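Local coordinates for glyoxalase family protein (Listeria monocytogenes, PDB 2P7Q) that catalyses the hydration of the antibiotic fosfomycin with the help of manganese, opening its epoxide and so conferring resistance, at residues E30-S34 with G35-F39. The protein carries 1 engineered substitution. Sequence-based numbering, arbitrary orientation.
Sequences EIYSS and GDKTF
Ser33 and Asp36 close a beta turn at the end of strand 29-33, the outermost of its four-stranded sheet within the chain, where the backbone of this glyoxalase-clan protein leaves the sheet for the loop leading to strand 44-49. Asp36 N donates to Ser33 O at 2.9 Å, the i to i+3 bond of the turn, and Ser34 and Gly35 at its corners have backbone angles close to type I. The Asp36 side chain folds back over Ser33: with CG beside its own backbone N (chi1 -63°), OD1 accepts from Ser33 N at 3.1 Å. This bond is somewhat bent (147° at the hydrogen), and the N-H comes from well above the carboxylate plane, 66° out of it. Asp36 OD2 lies against Ser33 CB at 3.2 Å. Ser33 thus binds Asp36 through both its N-H and its carbonyl, one to the side chain and the other to the main chain. Upstream, a classic beta bulge sets Ile31 and Tyr32 together opposite Phe46 of strand 44-49, and the Tyr32 ring also meets that of Phe46. Beyond the turn, Lys37 crosses the phenol end of Tyr32, its CE 3.2 Å from Tyr32 OH at the ring edge and near the ring plane. A bend at the last torsion carries Lys37 NZ on to Phe39 O, a weak bond. Nearer the backbone, Lys37 CG rests 3.4 Å from Ser34 O. Ser34 OG hydrogen-bonds Glu44 N, tying the turn to the residue that probably acts as proton acceptor. The Tyr32 side chain lies about 8 Å from the bound dihydroxypropylphosphonate at nearest atoms, and Leu128 of the second subunit packs on it.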
loop_
_atom_site.group_PDB
_atom_site.type_symbol
_atom_site.label_atom_id
_atom_site.label_comp_id
_atom_site.label_asym_id
_atom_site.label_seq_id
_atom_site.Cartn_x
_atom_site.Cartn_y
_atom_site.Cartn_z
ATOM N N GLU A 30 0.829 -14.263 -11.632
ATOM C CA GLU A 30 -0.505 -14.673 -11.213
ATOM C C GLU A 30 -0.358 -16.029 -10.531
ATOM O O GLU A 30 0.308 -16.917 -11.047
ATOM C CB GLU A 30 -1.442 -14.770 -12.418
ATOM C CG GLU A 30 -2.843 -15.258 -12.087
ATOM C CD GLU A 30 -3.828 -15.073 -13.240
ATOM O OE1 GLU A 30 -4.831 -15.807 -13.291
ATOM O OE2 GLU A 30 -3.617 -14.187 -14.084
ATOM N N ILE A 31 -0.965 -16.183 -9.361
ATOM C CA ILE A 31 -0.852 -17.431 -8.625
ATOM C C ILE A 31 -2.214 -17.981 -8.271
ATOM O O ILE A 31 -2.333 -19.105 -7.786
ATOM C CB ILE A 31 -0.064 -17.231 -7.314
ATOM C CG1 ILE A 31 -0.811 -16.247 -6.412
ATOM C CG2 ILE A 31 1.345 -16.709 -7.618
ATOM C CD1 ILE A 31 -0.157 -16.034 -5.065
ATOM N N TYR A 32 -3.244 -17.184 -8.504
ATOM C CA TYR A 32 -4.587 -17.622 -8.183
ATOM C C TYR A 32 -5.646 -16.825 -8.921
ATOM O O TYR A 32 -5.570 -15.601 -9.009
ATOM C CB TYR A 32 -4.835 -17.516 -6.677
ATOM C CG TYR A 32 -6.273 -17.762 -6.320
ATOM C CD1 TYR A 32 -6.778 -19.061 -6.238
ATOM C CD2 TYR A 32 -7.161 -16.699 -6.171
ATOM C CE1 TYR A 32 -8.136 -19.294 -6.026
ATOM C CE2 TYR A 32 -8.519 -16.923 -5.961
ATOM C CZ TYR A 32 -8.997 -18.222 -5.894
ATOM O OH TYR A 32 -10.342 -18.443 -5.737
ATOM N N SER A 33 -6.633 -17.540 -9.452
ATOM C CA SER A 33 -7.738 -16.929 -10.181
ATOM C C SER A 33 -9.009 -17.548 -9.630
ATOM O O SER A 33 -9.060 -18.754 -9.418
ATOM C CB SER A 33 -7.614 -17.231 -11.677
ATOM O OG SER A 33 -8.537 -16.467 -12.434
ATOM N N SER A 34 -10.025 -16.732 -9.372
ATOM C CA SER A 34 -11.273 -17.263 -8.851
ATOM C C SER A 34 -11.895 -18.156 -9.918
ATOM O O SER A 34 -12.708 -19.036 -9.616
ATOM C CB SER A 34 -12.235 -16.131 -8.472
ATOM O OG SER A 34 -12.507 -15.279 -9.567
ATOM N N GLY A 35 -11.500 -17.927 -11.168
ATOM C CA GLY A 35 -12.007 -18.728 -12.268
ATOM C C GLY A 35 -11.511 -20.162 -12.181
ATOM O O GLY A 35 -12.095 -21.065 -12.781
ATOM N N ASP A 36 -10.430 -20.367 -11.430
ATOM C CA ASP A 36 -9.834 -21.691 -11.235
ATOM C C ASP A 36 -10.824 -22.611 -10.528
ATOM O O ASP A 36 -10.434 -23.643 -9.982
ATOM C CB ASP A 36 -8.561 -21.596 -10.375
ATOM C CG ASP A 36 -7.457 -20.768 -11.026
ATOM O OD1 ASP A 36 -6.457 -20.464 -10.330
ATOM O OD2 ASP A 36 -7.582 -20.431 -12.225
ATOM N N LYS A 37 -12.099 -22.230 -10.529
ATOM C CA LYS A 37 -13.134 -23.022 -9.875
ATOM C C LYS A 37 -14.519 -22.407 -10.062
ATOM O O LYS A 37 -14.654 -21.288 -10.563
ATOM C CB LYS A 37 -12.828 -23.131 -8.381
ATOM C CG LYS A 37 -12.722 -21.782 -7.692
ATOM C CD LYS A 37 -12.496 -21.929 -6.202
ATOM C CE LYS A 37 -12.660 -20.593 -5.508
ATOM N NZ LYS A 37 -14.015 -20.021 -5.764
ATOM N N THR A 38 -15.546 -23.149 -9.657
ATOM C CA THR A 38 -16.925 -22.684 -9.754
ATOM C C THR A 38 -17.389 -22.226 -8.370
ATOM O O THR A 38 -16.941 -22.754 -7.348
ATOM C CB THR A 38 -17.827 -23.804 -10.273
ATOM N N PHE A 39 -18.282 -21.239 -8.349
ATOM C CA PHE A 39 -18.819 -20.675 -7.108
ATOM C C PHE A 39 -17.760 -19.928 -6.305
ATOM O O PHE A 39 -17.178 -20.465 -5.357
ATOM C CB PHE A 39 -19.445 -21.767 -6.251
#